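PDB 1LQT: NADPH-ferredoxin reductase FprA from Mycobacterium tuberculosis, which catalyses electron transfer between NADPH and ferredoxin through a bound FAD, and may supply electrons to P450 systems. Local coordinates for residues Q247-K250 / V251-Y255; L166-P170 / D171-R175; T208-E211 / L212-A216. One frame throughout, in Å; residues are numbered along the deposited sequence. Where two conformers were deposited one is given.

Contact 1: Q247-K250 / V251-Y255; sequences QNIK and VLRGY
The alpha helix 243-256, which packs against helix 209-214 in the NADP-binding part of this reductase, illustrates how i to i+3 and i to i+4 neighbours meet along one face. Ile249 touches both Leu252 and Arg253 with the ends of its two branches. To Leu252 it offers the end of its longer branch, CD1, which lies 4.0 Å from CD1 of Leu252, the two chains meeting at a slant. To Arg253 it offers the other branch: CG2 is directed away from the backbone N of its own residue and lies over one face of the guanidinium, 3.8 Å from Arg253 NE. The arginine is extended from CG to NE, which carries its flat group past this methyl to a salt bridge between NH2 and Asp235; the same NH2 also bonds to Ile233 O. Pro202, Leu203 and Ala238 pack on Ile249 from outside the helix.

Four successive backbone N-H...O=C hydrogen bonds, each from residue i+4 to residue i, run through this part of the helix. Among them, Leu252 N reaches Asn248 O at 2.9 Å, and Gly254 N meets Lys250 O at 3.1 Å. On the side turned to helix 209-214, the amide of Asn248 bonds to Thr209 OG1 and Phe207 O. Val251 places CG2 beside its own backbone N (CG1 is anti to it, chi1 171°), and this methyl comes 3.4 Å from Gln247 O.

Contact 2: L166-P170 / D171-R175; sequences LLTDP and DVLAR
Pro170 and Asp171 are directly bonded and share the first turn of a short helix with Leu173, and the residue before them, Asp169, caps that turn. The carbonyl of Pro170 accepts from Ala174 N at 2.8 Å, and its O lies 3.3 Å from Ala174 CB; Arg189 touches the proline ring. On the inner side, Leu173 meets Thr168, which points its CB toward 171-175: the methyl CG2 of Thr168 lies 3.7 Å from both CG and CD2 of Leu173, and beside Val172 CG1 as well. The threonine hydroxyl turns back to Arg164 O in the preceding helix. Leu183 and Leu186 pack on Leu173 from helix 180-186.

Having no N-H, Pro170 offers no amide to a cap, and the first amide available is that of Asp171. Asp169 takes it: its carboxylate, swung anti to the backbone N (chi1 179°), folds back so that OD1 accepts from Asp171 N at 2.9 Å. The donor stands above the carboxylate plane, 59° out of it.

The side chain of Asp171 passes obliquely across that of Asp169, OD2 3.8 Å from Asp169 OD1, the carboxylate planes 48° apart. Two like charges this near would be expected to repel, and a water linking Asp169 OD2 to Asp171 OD2, donating to both, may offset this repulsion; Arg189 makes a long, weak ion pair with Asp169 and Arg187 one with Asp171.

The backbone carbonyl of Asp169 is gripped twice. Leu173 N lies in its plane at 3.2 Å, whereas Val172 N, at 2.8 Å, stands well above it. The whole is a helix-to-helix connection in which helix 157-167 ends, and an aspartate N-cap followed by proline at N1 starts helix 170-173.

Contact 3: T208-E211 / L212-A216; sequences TTLE and LRELA. With ODP (4-oxo-nicotinamide-adenine dinucleotide phosphate), chain I.
N7N, the carboxamide nitrogen of the bound 4-oxo-NADP, and Thr208 OG1 both come in over the same face of the Glu211 carboxylate, N7N to OE2 at 2.9 Å and OG1 to OE1 at 2.6 Å. The ligand donates the first of these bonds, with a bent N-H...O angle of 141°. The threonine hydroxyl also bonds to Asn157 ND2, so Thr208 acts as a second-shell residue tying Glu211 to helix 157-167. A bend at chi2 (70°) turns the carboxylate back along the helix toward its N-terminal end, within reach of Thr208. The guanidinium of Arg213 is met obliquely by Thr209 CG2, which lies 3.8 Å from NE, the two side chains running the same way.

All of this belongs to the short helix 209-214; Thr208 is at its N-cap position, but its hydroxyl goes to Glu211 and makes no capping bond. Glu211 is the pocket residue of this helix and binds the nucleotide directly here, consistent with an NADP(+)-binding role in this family. The amide of Arg213 closes the turn on Thr209 O at 2.9 Å, and that of Glu214 on Leu210 O, again at 2.9 Å.

Glu214 runs out extended, its CG 3.1 Å from Leu210 O and its OE2 4.1 Å from Leu210 CG. Its OE1 bonds to His57 NE2 and accepts from a water at 2.8 Å, which donates its other hydrogen to Glu211 O.

How the contacts relate
Contacts 1 and 3 are neighbours in space, their centres about 9 Å apart. Besides the Asn248 bond, a second polar link joins their helices: Tyr255 OH to Leu212 O at 2.6 Å, a probable hydrogen bond. Contact 3 touches the ligand itself, whereas the side chain of Asn248 in contact 1 lies about 10 Å from it; helix 243-256 thus backs the helix that carries Glu211. Contact 2 stands apart, its centre about 17 Å from that of contact 3 and 25 Å from that of contact 1, with a gap of about 8 Å between the nearest atoms of contacts 2 and 3. Helix 157-167 carries Asn157, which probably contributes to NADP(+) binding, at the other end from contact 2.

Contact 1: Q247-K250 / V251-Y255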
loop_
_atom_site.group_PDB
_atom_site.type_symbol
_atom_site.label_atom_id
_atom_site.label_comp_id
_atom_site.label_asym_id
_atom_site.label_seq_id
_atom_site.Cartn_x
_atom_site.Cartn_y
_atom_site.Cartn_z
ATOM N N GLN A 247 -24.335 3.529 3.526
ATOM C CA GLN A 247 -23.802 4.335 4.608
ATOM C C GLN A 247 -22.983 5.501 4.066
ATOM O O GLN A 247 -23.051 6.608 4.578
ATOM C CB GLN A 247 -23.001 3.491 5.612
ATOM C CG GLN A 247 -23.813 2.406 6.282
ATOM C CD GLN A 247 -25.019 2.948 7.008
ATOM O OE1 GLN A 247 -24.919 3.929 7.744
ATOM N NE2 GLN A 247 -26.163 2.296 6.822
ATOM N N ASN A 248 -22.192 5.245 3.039
ATOM C CA ASN A 248 -21.388 6.292 2.440
ATOM C C ASN A 248 -22.276 7.444 1.969
ATOM O O ASN A 248 -21.930 8.602 2.173
ATOM C CB ASN A 248 -20.629 5.781 1.228
ATOM C CG ASN A 248 -19.421 4.949 1.544
ATOM O OD1 ASN A 248 -19.027 4.772 2.695
ATOM N ND2 ASN A 248 -18.814 4.441 0.483
ATOM N N ILE A 249 -23.371 7.127 1.284
ATOM C CA ILE A 249 -24.190 8.185 0.713
ATOM C C ILE A 249 -24.831 8.997 1.837
ATOM O O ILE A 249 -24.953 10.209 1.720
ATOM C CB ILE A 249 -25.204 7.615 -0.291
ATOM C CG1 ILE A 249 -24.500 6.997 -1.497
ATOM C CG2 ILE A 249 -26.198 8.677 -0.760
ATOM C CD1 ILE A 249 -23.425 7.820 -2.142
ATOM N N LYS A 250 -25.205 8.356 2.943
ATOM C CA LYS A 250 -25.742 9.112 4.079
ATOM C C LYS A 250 -24.719 10.131 4.569
ATOM O O LYS A 250 -25.029 11.276 4.859
ATOM C CB LYS A 250 -26.129 8.161 5.221
ATOM C CG LYS A 250 -27.355 7.314 4.957
ATOM C CD LYS A 250 -27.575 6.270 6.066
ATOM C CE LYS A 250 -28.710 5.277 5.741
ATOM N NZ LYS A 250 -28.915 4.283 6.864
ATOM N N VAL A 251 -23.466 9.705 4.647
ATOM C CA VAL A 251 -22.396 10.586 5.092
ATOM C C VAL A 251 -22.164 11.730 4.098
ATOM O O VAL A 251 -22.044 12.888 4.481
ATOM C CB VAL A 251 -21.124 9.790 5.347
ATOM C CG1 VAL A 251 -19.957 10.710 5.601
ATOM C CG2 VAL A 251 -21.332 8.824 6.518
ATOM N N LEU A 252 -22.152 11.409 2.811
ATOM C CA LEU A 252 -21.958 12.436 1.803
ATOM C C LEU A 252 -23.100 13.460 1.815
ATOM O O LEU A 252 -22.861 14.637 1.650
ATOM C CB LEU A 252 -21.811 11.827 0.408
ATOM C CG LEU A 252 -20.589 10.935 0.200
ATOM C CD1 LEU A 252 -20.607 10.450 -1.231
ATOM C CD2 LEU A 252 -19.258 11.613 0.516
ATOM N N ARG A 253 -24.337 12.986 1.962
ATOM C CA ARG A 253 -25.455 13.911 2.067
ATOM C C ARG A 253 -25.258 14.847 3.257
ATOM O O ARG A 253 -25.567 16.040 3.173
ATOM C CB ARG A 253 -26.781 13.171 2.216
ATOM C CG ARG A 253 -27.236 12.361 1.007
ATOM C CD ARG A 253 -28.690 11.963 1.102
ATOM N NE ARG A 253 -29.086 10.972 0.119
ATOM C CZ ARG A 253 -29.293 11.229 -1.156
ATOM N NH1 ARG A 253 -29.135 12.454 -1.613
ATOM N NH2 ARG A 253 -29.677 10.245 -1.960
ATOM N N GLY A 254 -24.776 14.308 4.374
ATOM C CA GLY A 254 -24.529 15.138 5.531
ATOM C C GLY A 254 -23.542 16.248 5.216
ATOM O O GLY A 254 -23.721 17.385 5.618
ATOM N N TYR A 255 -22.477 15.923 4.511
ATOM C CA TYR A 255 -21.515 16.969 4.147
ATOM C C TYR A 255 -22.113 17.991 3.186
ATOM O O TYR A 255 -21.878 19.198 3.350
ATOM C CB TYR A 255 -20.256 16.368 3.511
ATOM C CG TYR A 255 -19.390 15.599 4.487
ATOM C CD1 TYR A 255 -18.988 16.176 5.683
ATOM C CD2 TYR A 255 -18.894 14.376 4.179
ATOM C CE1 TYR A 255 -18.196 15.481 6.572
ATOM C CE2 TYR A 255 -18.095 13.671 5.075
ATOM C CZ TYR A 255 -17.778 14.229 6.274
ATOM O OH TYR A 255 -17.007 13.570 7.203
#

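Contact 2: L166-P170 / D171-R175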
loop_
_atom_site.group_PDB
_atom_site.type_symbol
_atom_site.label_atom_id
_atom_site.label_comp_id
_atom_site.label_asym_id
_atom_site.label_seq_id
_atom_site.Cartn_x
_atom_site.Cartn_y
_atom_site.Cartn_z
ATOM N N LEU A 166 -2.538 16.423 3.424
ATOM C CA LEU A 166 -2.323 17.756 2.870
ATOM C C LEU A 166 -3.012 18.873 3.642
ATOM O O LEU A 166 -2.564 20.012 3.590
ATOM C CB LEU A 166 -2.779 17.800 1.404
ATOM C CG LEU A 166 -1.906 17.020 0.410
ATOM C CD1 LEU A 166 -2.633 16.967 -0.935
ATOM C CD2 LEU A 166 -0.532 17.650 0.249
ATOM N N LEU A 167 -4.092 18.540 4.341
ATOM C CA LEU A 167 -4.954 19.551 4.973
ATOM C C LEU A 167 -4.984 19.548 6.491
ATOM O O LEU A 167 -5.409 20.504 7.091
ATOM C CB LEU A 167 -6.374 19.421 4.468
ATOM C CG LEU A 167 -6.569 19.806 3.004
ATOM C CD1 LEU A 167 -7.949 19.440 2.523
ATOM C CD2 LEU A 167 -6.356 21.273 2.798
ATOM N N THR A 168 -4.471 18.496 7.117
ATOM C CA THR A 168 -4.517 18.419 8.569
ATOM C C THR A 168 -3.582 19.448 9.188
ATOM O O THR A 168 -2.504 19.739 8.689
ATOM C CB THR A 168 -4.103 17.018 9.045
ATOM O OG1 THR A 168 -5.087 16.052 8.640
ATOM C CG2 THR A 168 -4.005 16.919 10.562
ATOM N N ASP A 169 -4.027 20.041 10.274
ATOM C CA ASP A 169 -3.203 20.984 11.019
ATOM C C ASP A 169 -1.857 20.331 11.302
ATOM O O ASP A 169 -1.812 19.256 11.894
ATOM C CB ASP A 169 -3.944 21.275 12.333
ATOM C CG ASP A 169 -3.225 22.218 13.260
ATOM O OD1 ASP A 169 -2.081 22.639 12.993
ATOM O OD2 ASP A 169 -3.784 22.608 14.307
ATOM N N PRO A 170 -0.766 20.928 10.864
ATOM C CA PRO A 170 0.545 20.342 11.135
ATOM C C PRO A 170 0.842 20.123 12.620
ATOM O O PRO A 170 1.636 19.244 12.947
ATOM C CB PRO A 170 1.507 21.316 10.464
ATOM C CG PRO A 170 0.720 22.574 10.334
ATOM C CD PRO A 170 -0.660 22.117 10.006
ATOM N N ASP A 171 0.231 20.907 13.502
ATOM C CA ASP A 171 0.434 20.685 14.921
ATOM C C ASP A 171 -0.133 19.319 15.340
ATOM O O ASP A 171 0.335 18.737 16.322
ATOM C CB ASP A 171 -0.263 21.765 15.741
ATOM C CG ASP A 171 0.405 23.086 15.668
ATOM O OD1 ASP A 171 1.599 23.184 15.311
ATOM O OD2 ASP A 171 -0.208 24.126 15.994
ATOM N N VAL A 172 -1.158 18.836 14.634
ATOM C CA VAL A 172 -1.714 17.526 14.881
ATOM C C VAL A 172 -0.761 16.475 14.261
ATOM O O VAL A 172 -0.415 15.481 14.915
ATOM C CB VAL A 172 -3.140 17.433 14.303
ATOM C CG1 VAL A 172 -3.654 16.034 14.312
ATOM C CG2 VAL A 172 -4.044 18.367 15.067
ATOM N N LEU A 173 -0.327 16.692 13.023
ATOM C CA LEU A 173 0.572 15.743 12.404
ATOM C C LEU A 173 1.900 15.637 13.151
ATOM O O LEU A 173 2.537 14.581 13.110
ATOM C CB LEU A 173 0.798 16.096 10.933
ATOM C CG LEU A 173 -0.440 16.030 10.043
ATOM C CD1 LEU A 173 -0.063 16.449 8.653
ATOM C CD2 LEU A 173 -1.068 14.646 10.050
ATOM N N ALA A 174 2.286 16.690 13.857
ATOM C CA ALA A 174 3.546 16.669 14.590
ATOM C C ALA A 174 3.567 15.663 15.721
ATOM O O ALA A 174 4.631 15.373 16.248
ATOM C CB ALA A 174 3.899 18.091 15.096
ATOM N N ARG A 175 2.416 15.127 16.116
ATOM C CA ARG A 175 2.321 14.123 17.169
ATOM C C ARG A 175 2.185 12.709 16.596
ATOM O O ARG A 175 1.921 11.772 17.336
ATOM C CB ARG A 175 1.166 14.433 18.126
ATOM C CG ARG A 175 1.269 15.803 18.770
ATOM C CD ARG A 175 2.541 16.026 19.538
ATOM N NE ARG A 175 2.539 17.354 20.154
ATOM C CZ ARG A 175 3.391 17.755 21.079
ATOM N NH1 ARG A 175 4.353 16.966 21.513
ATOM N NH2 ARG A 175 3.267 18.970 21.581
HETATM O O HOH W 1 -2.942 24.294 15.933
#

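Contact 3: T208-E211 / L212-A216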
loop_
_atom_site.group_PDB
_atom_site.type_symbol
_atom_site.label_atom_id
_atom_site.label_comp_id
_atom_site.label_asym_id
_atom_site.label_seq_id
_atom_site.Cartn_x
_atom_site.Cartn_y
_atom_site.Cartn_z
ATOM N N THR A 208 -14.613 3.833 1.975
ATOM C CA THR A 208 -15.406 3.183 3.007
ATOM C C THR A 208 -15.840 4.216 4.056
ATOM O O THR A 208 -15.367 5.336 4.096
ATOM C CB THR A 208 -14.731 1.928 3.583
ATOM O OG1 THR A 208 -13.395 2.231 3.986
ATOM C CG2 THR A 208 -14.647 0.850 2.502
ATOM N N THR A 209 -16.794 3.807 4.889
ATOM C CA THR A 209 -17.579 4.800 5.602
ATOM C C THR A 209 -16.876 5.507 6.736
ATOM O O THR A 209 -16.966 6.719 6.867
ATOM C CB THR A 209 -18.866 4.162 6.101
ATOM O OG1 THR A 209 -19.499 3.392 5.057
ATOM C CG2 THR A 209 -19.857 5.232 6.547
ATOM N N LEU A 210 -16.160 4.760 7.574
ATOM C CA LEU A 210 -15.454 5.385 8.676
ATOM C C LEU A 210 -14.489 6.440 8.181
ATOM O O LEU A 210 -14.374 7.534 8.735
ATOM C CB LEU A 210 -14.748 4.329 9.511
ATOM C CG LEU A 210 -13.872 4.892 10.625
ATOM C CD1 LEU A 210 -14.674 5.622 11.665
ATOM C CD2 LEU A 210 -13.109 3.743 11.257
ATOM N N GLU A 211 -13.818 6.128 7.086
ATOM C CA GLU A 211 -12.849 7.026 6.512
ATOM C C GLU A 211 -13.516 8.303 6.006
ATOM O O GLU A 211 -12.969 9.390 6.126
ATOM C CB GLU A 211 -12.074 6.287 5.434
ATOM C CG GLU A 211 -11.213 5.173 6.055
ATOM C CD GLU A 211 -11.954 3.934 6.639
ATOM O OE1 GLU A 211 -13.112 3.592 6.202
ATOM O OE2 GLU A 211 -11.380 3.269 7.582
ATOM N N LEU A 212 -14.710 8.189 5.429
ATOM C CA LEU A 212 -15.453 9.393 5.066
ATOM C C LEU A 212 -15.897 10.170 6.299
ATOM O O LEU A 212 -15.839 11.393 6.306
ATOM C CB LEU A 212 -16.662 9.030 4.223
ATOM C CG LEU A 212 -16.396 8.614 2.776
ATOM C CD1 LEU A 212 -17.684 8.114 2.151
ATOM C CD2 LEU A 212 -15.809 9.802 2.010
ATOM N N ARG A 213 -16.329 9.477 7.336
ATOM C CA ARG A 213 -16.788 10.141 8.560
ATOM C C ARG A 213 -15.693 10.926 9.241
ATOM O O ARG A 213 -15.949 12.006 9.785
ATOM C CB ARG A 213 -17.375 9.138 9.539
ATOM C CG ARG A 213 -18.691 8.542 9.171
ATOM C CD ARG A 213 -19.287 7.692 10.322
ATOM N NE ARG A 213 -20.412 6.887 9.887
ATOM C CZ ARG A 213 -21.639 7.325 9.782
ATOM N NH1 ARG A 213 -21.926 8.592 10.081
ATOM N NH2 ARG A 213 -22.586 6.489 9.365
ATOM N N GLU A 214 -14.492 10.356 9.234
ATOM C CA GLU A 214 -13.341 10.976 9.901
ATOM C C GLU A 214 -13.002 12.355 9.397
ATOM O O GLU A 214 -12.400 13.138 10.117
ATOM C CB GLU A 214 -12.046 10.154 9.685
ATOM C CG GLU A 214 -12.000 8.798 10.269
ATOM C CD GLU A 214 -10.694 8.094 9.973
ATOM O OE1 GLU A 214 -9.930 8.420 8.973
ATOM O OE2 GLU A 214 -10.463 7.153 10.730
ATOM N N LEU A 215 -13.389 12.666 8.162
ATOM C CA LEU A 215 -13.070 13.953 7.587
ATOM C C LEU A 215 -13.704 15.096 8.396
ATOM O O LEU A 215 -13.174 16.207 8.387
ATOM C CB LEU A 215 -13.529 14.009 6.132
ATOM C CG LEU A 215 -13.007 12.875 5.228
ATOM C CD1 LEU A 215 -13.620 12.960 3.870
ATOM C CD2 LEU A 215 -11.494 12.877 5.165
ATOM N N ALA A 216 -14.824 14.817 9.047
ATOM C CA ALA A 216 -15.541 15.816 9.837
ATOM C C ALA A 216 -14.732 16.293 11.021
ATOM O O ALA A 216 -15.024 17.343 11.595
ATOM C CB ALA A 216 -16.859 15.250 10.323
HETATM O O1X ODP I . -13.942 4.194 -11.576
HETATM P P2B ODP I . -13.099 3.384 -10.639
HETATM O O2X ODP I . -13.881 2.698 -9.537
HETATM O O3X ODP I . -12.177 2.410 -11.354
HETATM O O2B ODP I . -12.175 4.503 -9.935
HETATM C C2B ODP I . -10.964 4.182 -9.255
HETATM C C3B ODP I . -11.038 4.245 -7.747
HETATM O O3B ODP I . -11.834 5.348 -7.340
HETATM C C1B ODP I . -9.948 5.223 -9.552
HETATM N N9A ODP I . -9.368 5.220 -10.871
HETATM C C8A ODP I . -8.683 4.210 -11.500
HETATM N N7A ODP I . -8.234 4.582 -12.684
HETATM C C5A ODP I . -8.628 5.889 -12.852
HETATM C C4A ODP I . -9.346 6.281 -11.719
HETATM N N3A ODP I . -9.877 7.513 -11.520
HETATM C C2A ODP I . -9.676 8.365 -12.541
HETATM N N1A ODP I . -8.980 8.074 -13.676
HETATM C C6A ODP I . -8.447 6.827 -13.842
HETATM N N6A ODP I . -7.715 6.616 -14.945
HETATM O O4B ODP I . -8.937 4.970 -8.594
HETATM C C4B ODP I . -9.582 4.541 -7.385
HETATM C C5B ODP I . -8.851 3.352 -6.835
HETATM O O5B ODP I . -9.389 3.068 -5.565
HETATM P PA ODP I . -8.994 1.704 -4.836
HETATM O O1A ODP I . -9.770 1.623 -3.601
HETATM O O2A ODP I . -9.055 0.563 -5.772
HETATM O O3 ODP I . -7.436 1.914 -4.557
HETATM P PN ODP I . -6.618 2.732 -3.411
HETATM O O1N ODP I . -7.316 3.986 -3.051
HETATM O O2N ODP I . -5.238 2.764 -3.937
HETATM O O5D ODP I . -6.724 1.786 -2.154
HETATM C C5D ODP I . -6.100 0.477 -2.214
HETATM C C4D ODP I . -6.719 -0.397 -1.145
HETATM O O4D ODP I . -6.257 -0.059 0.157
HETATM C C1D ODP I . -7.380 0.179 1.008
HETATM C C2D ODP I . -8.484 0.508 0.095
HETATM O O2D ODP I . -9.743 0.525 0.664
HETATM C C3D ODP I . -8.240 -0.308 -1.119
HETATM O O3D ODP I . -8.812 -1.583 -0.916
HETATM N N1N ODP I . -7.059 1.037 2.094
HETATM C C2N ODP I . -7.867 0.950 3.250
HETATM C C3N ODP I . -7.856 1.989 4.120
HETATM C C7N ODP I . -8.805 1.797 5.312
HETATM N N7N ODP I . -8.838 2.785 6.169
HETATM O O7N ODP I . -9.476 0.743 5.363
HETATM C C4N ODP I . -7.119 3.167 3.931
HETATM O O99 ODP I . -7.159 4.166 4.712
HETATM C C5N ODP I . -6.307 3.239 2.708
HETATM C C6N ODP I . -6.312 2.161 1.796
HETATM O O HOH W 2 -10.294 9.654 6.480
#